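Local structure of metallo-beta-lactamase (Chryseobacterium indologenes, 3L6N) at residues 37-49 with 67-81. The protein hydrolyses the beta-lactam ring of penicillins, cephalosporins and carbapenems with the help of two zinc ions, conferring resistance to these antibiotics. Residues are numbered along the deposited sequence; the frame is centred on the assembly and turned at random.
Sequences VTKKGVVLFDVPW and LPVVAVFATHSHDDR. With ZN (zinc ion), chain B; ZN (zinc ion), chain C.
Asp46 OD2 accepts a hydrogen bond from Thr75 OG1 at 2.6 Å on its syn lone pair and also lies over the centre of the Arg81 guanidinium face, 3.1 Å from Arg81 NE. It sits above that flat group, not in its plane, so the salt bridge is electrostatic without a hydrogen bond. The other oxygen, Asp46 OD1, accepts a bond from the backbone Thr75 N at 2.8 Å on its syn side, so that Thr75 clamps both ends of the carboxylate. In the conformer described here, one of two modelled for Arg81, the chain bends at chi2 (-83°) and chi3 (79°) and lays its head nearly flat on this group, the planes 19° apart. Arg81 NE donates to Asp80 O, which lies near the guanidinium plane; Arg81 NH2 bonds to Asn32 O. Asp46 is thus tied to both ends of loop 75-81, consistent with a second-shell role: His76 and His78 bind one zinc, completed by His139, and Asp80 OD2 the other at 2.0 Å, with Cys158 and His200, while one water bridges the two. Trp49 lays its five-membered ring against Asp80 in a CH-pi contact, CB standing 3.5 Å from the ring centroid and almost on its normal. Before the loop, strands 41-45 and 69-73 pair in parallel, with a beta bulge between the Val42–Val69 and Val43–Ala71 pairs. Leu44 N donates to Ala71 O, and Leu44 O accepts from Phe73 N at 2.8 Å. On one face Leu44 packs on Val69 and Val72; on the other Phe45 lies beside Phe73, the rings slid apart at 5.5 Å between centroids. With helix 54-65, which touches Val42 and Val47, the strands form a beta-alpha-beta unit in one sheet of the metallo-beta-lactamase alpha-beta/beta-alpha sandwich, flanked by strands 27-38 and 94-97.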
loop_
_atom_site.group_PDB
_atom_site.type_symbol
_atom_site.label_atom_id
_atom_site.label_comp_id
_atom_site.label_asym_id
_atom_site.label_seq_id
_atom_site.Cartn_x
_atom_site.Cartn_y
_atom_site.Cartn_z
ATOM N N VAL A 37 -7.138 12.222 -0.151
ATOM C CA VAL A 37 -7.210 13.665 -0.409
ATOM C C VAL A 37 -7.322 14.358 0.941
ATOM O O VAL A 37 -8.113 13.937 1.770
ATOM C CB VAL A 37 -8.432 14.016 -1.246
ATOM C CG1 VAL A 37 -8.501 15.511 -1.465
ATOM C CG2 VAL A 37 -8.357 13.300 -2.604
ATOM N N THR A 38 -6.502 15.380 1.157
ATOM C CA THR A 38 -6.570 16.169 2.398
ATOM C C THR A 38 -6.636 17.635 2.019
ATOM O O THR A 38 -6.389 17.993 0.871
ATOM C CB THR A 38 -5.346 15.933 3.347
ATOM O OG1 THR A 38 -4.282 16.844 3.030
ATOM C CG2 THR A 38 -4.830 14.479 3.275
ATOM N N LYS A 39 -6.949 18.492 2.988
ATOM C CA LYS A 39 -6.978 19.937 2.735
ATOM C C LYS A 39 -5.628 20.538 2.328
ATOM O O LYS A 39 -5.579 21.629 1.750
ATOM C CB LYS A 39 -7.520 20.666 3.972
ATOM C CG LYS A 39 -8.981 20.431 4.246
ATOM C CD LYS A 39 -9.388 21.154 5.536
ATOM C CE LYS A 39 -10.849 21.542 5.530
ATOM N NZ LYS A 39 -11.757 20.371 5.622
ATOM N N LYS A 40 -4.537 19.822 2.608
ATOM C CA LYS A 40 -3.194 20.297 2.303
ATOM C C LYS A 40 -2.519 19.505 1.189
ATOM O O LYS A 40 -1.307 19.631 0.967
ATOM C CB LYS A 40 -2.316 20.301 3.568
ATOM C CG LYS A 40 -2.753 21.308 4.618
ATOM C CD LYS A 40 -2.374 22.733 4.226
ATOM C CE LYS A 40 -3.177 23.772 5.013
ATOM N NZ LYS A 40 -3.009 23.629 6.487
ATOM N N GLY A 41 -3.302 18.716 0.457
ATOM C CA GLY A 41 -2.742 17.950 -0.648
ATOM C C GLY A 41 -3.024 16.470 -0.517
ATOM O O GLY A 41 -3.700 16.036 0.406
ATOM N N VAL A 42 -2.497 15.693 -1.455
ATOM C CA VAL A 42 -2.831 14.268 -1.525
ATOM C C VAL A 42 -1.700 13.403 -0.968
ATOM O O VAL A 42 -0.521 13.649 -1.241
ATOM C CB VAL A 42 -3.179 13.880 -2.976
ATOM C CG1 VAL A 42 -3.440 12.394 -3.118
ATOM C CG2 VAL A 42 -4.397 14.673 -3.440
ATOM N N VAL A 43 -2.076 12.394 -0.189
ATOM C CA VAL A 43 -1.111 11.445 0.373
ATOM C C VAL A 43 -1.227 10.134 -0.408
ATOM O O VAL A 43 -2.320 9.579 -0.491
ATOM C CB VAL A 43 -1.419 11.172 1.859
ATOM C CG1 VAL A 43 -0.414 10.194 2.433
ATOM C CG2 VAL A 43 -1.386 12.495 2.657
ATOM N N LEU A 44 -0.117 9.658 -0.983
ATOM C CA LEU A 44 -0.095 8.332 -1.630
ATOM C C LEU A 44 0.290 7.273 -0.629
ATOM O O LEU A 44 1.192 7.484 0.188
ATOM C CB LEU A 44 0.933 8.263 -2.765
ATOM C CG LEU A 44 0.787 9.225 -3.929
ATOM C CD1 LEU A 44 1.822 8.845 -4.979
ATOM C CD2 LEU A 44 -0.617 9.165 -4.533
ATOM N N PHE A 45 -0.404 6.137 -0.709
ATOM C CA PHE A 45 -0.027 4.924 -0.000
ATOM C C PHE A 45 0.378 3.890 -1.024
ATOM O O PHE A 45 -0.472 3.251 -1.648
ATOM C CB PHE A 45 -1.164 4.443 0.909
ATOM C CG PHE A 45 -1.499 5.429 1.980
ATOM C CD1 PHE A 45 -2.481 6.389 1.774
ATOM C CD2 PHE A 45 -0.787 5.434 3.179
ATOM C CE1 PHE A 45 -2.767 7.334 2.750
ATOM C CE2 PHE A 45 -1.072 6.372 4.164
ATOM C CZ PHE A 45 -2.075 7.323 3.944
ATOM N N ASP A 46 1.698 3.766 -1.169
ATOM C CA ASP A 46 2.353 3.007 -2.237
ATOM C C ASP A 46 2.187 3.692 -3.578
ATOM O O ASP A 46 1.315 4.540 -3.756
ATOM C CB ASP A 46 1.922 1.542 -2.236
ATOM C CG ASP A 46 2.241 0.882 -0.923
ATOM O OD1 ASP A 46 3.382 1.075 -0.464
ATOM O OD2 ASP A 46 1.366 0.190 -0.354
ATOM N N VAL A 47 3.063 3.330 -4.509
ATOM C CA VAL A 47 3.221 4.072 -5.768
ATOM C C VAL A 47 2.924 3.171 -6.967
ATOM O O VAL A 47 2.887 1.939 -6.814
ATOM C CB VAL A 47 4.651 4.657 -5.889
ATOM C CG1 VAL A 47 4.950 5.601 -4.727
ATOM C CG2 VAL A 47 5.697 3.546 -5.948
ATOM N N PRO A 48 2.686 3.765 -8.152
ATOM C CA PRO A 48 2.478 2.903 -9.329
ATOM C C PRO A 48 3.566 1.860 -9.503
ATOM O O PRO A 48 4.747 2.126 -9.242
ATOM C CB PRO A 48 2.478 3.892 -10.491
ATOM C CG PRO A 48 1.897 5.134 -9.893
ATOM C CD PRO A 48 2.493 5.190 -8.494
ATOM N N TRP A 49 3.154 0.665 -9.924
ATOM C CA TRP A 49 4.078 -0.453 -10.122
ATOM C C TRP A 49 5.182 -0.098 -11.118
ATOM O O TRP A 49 6.347 -0.454 -10.919
ATOM C CB TRP A 49 3.325 -1.703 -10.586
ATOM C CG TRP A 49 3.956 -3.006 -10.131
ATOM C CD1 TRP A 49 5.263 -3.223 -9.756
ATOM C CD2 TRP A 49 3.292 -4.269 -10.000
ATOM N NE1 TRP A 49 5.443 -4.539 -9.400
ATOM C CE2 TRP A 49 4.253 -5.203 -9.537
ATOM C CE3 TRP A 49 1.978 -4.705 -10.235
ATOM C CZ2 TRP A 49 3.935 -6.548 -9.289
ATOM C CZ3 TRP A 49 1.659 -6.056 -9.980
ATOM C CH2 TRP A 49 2.644 -6.955 -9.522
ATOM N N LEU A 67 -5.082 19.446 -6.550
ATOM C CA LEU A 67 -4.127 19.331 -5.455
ATOM C C LEU A 67 -2.899 18.532 -5.856
ATOM O O LEU A 67 -2.986 17.618 -6.681
ATOM C CB LEU A 67 -4.792 18.684 -4.241
ATOM C CG LEU A 67 -5.788 19.585 -3.506
ATOM C CD1 LEU A 67 -6.688 18.753 -2.608
ATOM C CD2 LEU A 67 -5.071 20.659 -2.707
ATOM N N PRO A 68 -1.748 18.874 -5.266
ATOM C CA PRO A 68 -0.509 18.156 -5.496
ATOM C C PRO A 68 -0.406 16.962 -4.556
ATOM O O PRO A 68 -1.099 16.906 -3.535
ATOM C CB PRO A 68 0.548 19.200 -5.123
ATOM C CG PRO A 68 -0.077 19.974 -4.022
ATOM C CD PRO A 68 -1.551 20.036 -4.375
ATOM N N VAL A 69 0.445 16.006 -4.916
ATOM C CA VAL A 69 0.879 14.979 -3.965
ATOM C C VAL A 69 1.870 15.619 -2.988
ATOM O O VAL A 69 2.868 16.225 -3.404
ATOM C CB VAL A 69 1.529 13.787 -4.680
ATOM C CG1 VAL A 69 2.120 12.804 -3.665
ATOM C CG2 VAL A 69 0.506 13.091 -5.555
ATOM N N VAL A 70 1.578 15.494 -1.699
ATOM C CA VAL A 70 2.411 16.113 -0.664
ATOM C C VAL A 70 3.101 15.121 0.263
ATOM O O VAL A 70 3.946 15.517 1.064
ATOM C CB VAL A 70 1.632 17.196 0.144
ATOM C CG1 VAL A 70 1.107 18.273 -0.813
ATOM C CG2 VAL A 70 0.502 16.583 0.990
ATOM N N ALA A 71 2.758 13.834 0.153
ATOM C CA ALA A 71 3.407 12.802 0.963
ATOM C C ALA A 71 3.229 11.441 0.312
ATOM O O ALA A 71 2.199 11.180 -0.333
ATOM C CB ALA A 71 2.847 12.791 2.371
ATOM N N VAL A 72 4.230 10.582 0.475
ATOM C CA VAL A 72 4.153 9.208 -0.036
ATOM C C VAL A 72 4.548 8.286 1.102
ATOM O O VAL A 72 5.638 8.441 1.671
ATOM C CB VAL A 72 5.120 9.006 -1.221
ATOM C CG1 VAL A 72 5.134 7.539 -1.682
ATOM C CG2 VAL A 72 4.748 9.934 -2.382
ATOM N N PHE A 73 3.661 7.356 1.450
ATOM C CA PHE A 73 3.941 6.331 2.465
ATOM C C PHE A 73 4.125 4.971 1.796
ATOM O O PHE A 73 3.298 4.575 0.985
ATOM C CB PHE A 73 2.785 6.241 3.470
ATOM C CG PHE A 73 2.766 7.351 4.479
ATOM C CD1 PHE A 73 2.388 8.647 4.121
ATOM C CD2 PHE A 73 3.098 7.087 5.807
ATOM C CE1 PHE A 73 2.359 9.676 5.060
ATOM C CE2 PHE A 73 3.073 8.114 6.765
ATOM C CZ PHE A 73 2.700 9.413 6.384
ATOM N N ALA A 74 5.195 4.265 2.156
ATOM C CA ALA A 74 5.462 2.925 1.607
ATOM C C ALA A 74 5.093 1.863 2.620
ATOM O O ALA A 74 5.465 1.976 3.794
ATOM C CB ALA A 74 6.953 2.792 1.247
ATOM N N THR A 75 4.373 0.832 2.174
ATOM C CA THR A 75 3.966 -0.239 3.082
ATOM C C THR A 75 4.912 -1.447 3.094
ATOM O O THR A 75 4.722 -2.382 3.876
ATOM C CB THR A 75 2.494 -0.685 2.903
ATOM O OG1 THR A 75 2.328 -1.292 1.618
ATOM C CG2 THR A 75 1.539 0.495 3.060
ATOM N N HIS A 76 5.901 -1.430 2.203
ATOM C CA HIS A 76 7.152 -2.206 2.338
ATOM C C HIS A 76 8.115 -1.827 1.212
ATOM O O HIS A 76 7.840 -0.872 0.464
ATOM C CB HIS A 76 6.965 -3.751 2.528
ATOM C CG HIS A 76 6.341 -4.483 1.376
ATOM N ND1 HIS A 76 4.977 -4.529 1.170
ATOM C CD2 HIS A 76 6.888 -5.301 0.447
ATOM C CE1 HIS A 76 4.719 -5.288 0.116
ATOM N NE2 HIS A 76 5.861 -5.768 -0.340
ATOM N N SER A 77 9.247 -2.530 1.105
ATOM C CA SER A 77 10.339 -2.051 0.252
ATOM C C SER A 77 10.230 -2.388 -1.227
ATOM O O SER A 77 11.000 -1.861 -2.021
ATOM C CB SER A 77 11.683 -2.575 0.753
ATOM O OG SER A 77 11.813 -3.960 0.451
ATOM N N HIS A 78 9.293 -3.262 -1.589
ATOM C CA HIS A 78 9.215 -3.779 -2.953
ATOM C C HIS A 78 8.793 -2.743 -3.993
ATOM O O HIS A 78 8.251 -1.688 -3.663
ATOM C CB HIS A 78 8.269 -4.980 -3.005
ATOM C CG HIS A 78 8.833 -6.227 -2.399
ATOM N ND1 HIS A 78 8.038 -7.284 -2.005
ATOM C CD2 HIS A 78 10.111 -6.593 -2.136
ATOM C CE1 HIS A 78 8.812 -8.253 -1.540
ATOM N NE2 HIS A 78 10.067 -7.854 -1.594
ATOM N N ASP A 79 9.053 -3.065 -5.256
ATOM C CA ASP A 79 8.808 -2.135 -6.377
ATOM C C ASP A 79 7.374 -1.631 -6.501
ATOM O O ASP A 79 7.153 -0.504 -6.957
ATOM C CB ASP A 79 9.171 -2.802 -7.700
ATOM C CG ASP A 79 10.655 -3.033 -7.873
ATOM O OD1 ASP A 79 10.999 -3.738 -8.846
ATOM O OD2 ASP A 79 11.481 -2.538 -7.080
ATOM N N ASP A 80 6.407 -2.466 -6.116
ATOM C CA ASP A 80 4.985 -2.117 -6.182
ATOM C C ASP A 80 4.521 -1.347 -4.948
ATOM O O ASP A 80 3.334 -1.060 -4.805
ATOM C CB ASP A 80 4.111 -3.378 -6.389
ATOM C CG ASP A 80 4.259 -4.394 -5.268
ATOM O OD1 ASP A 80 5.397 -4.739 -4.906
ATOM O OD2 ASP A 80 3.216 -4.878 -4.753
ATOM N N ARG A 81 5.469 -0.981 -4.090
ATOM C CA ARG A 81 5.148 -0.346 -2.819
ATOM C C ARG A 81 5.961 0.939 -2.683
ATOM O O ARG A 81 5.509 2.001 -3.108
ATOM C CB ARG A 81 5.394 -1.319 -1.660
ATOM C CG ARG A 81 4.672 -2.667 -1.809
ATOM C CD ARG A 81 3.222 -2.601 -1.343
ATOM N NE ARG A 81 2.332 -1.988 -2.324
ATOM C CZ ARG A 81 1.004 -2.047 -2.257
ATOM N NH1 ARG A 81 0.419 -2.685 -1.251
ATOM N NH2 ARG A 81 0.261 -1.454 -3.179
HETATM ZN ZN ZN B . 6.043 -7.303 -1.759
HETATM ZN ZN ZN C . 2.963 -6.487 -3.512
HETATM O O HOH W 1 1.900 -0.660 -7.119
HETATM O O HOH W 2 7.350 1.534 -8.699
HETATM O O HOH W 3 5.006 -6.816 -3.288
#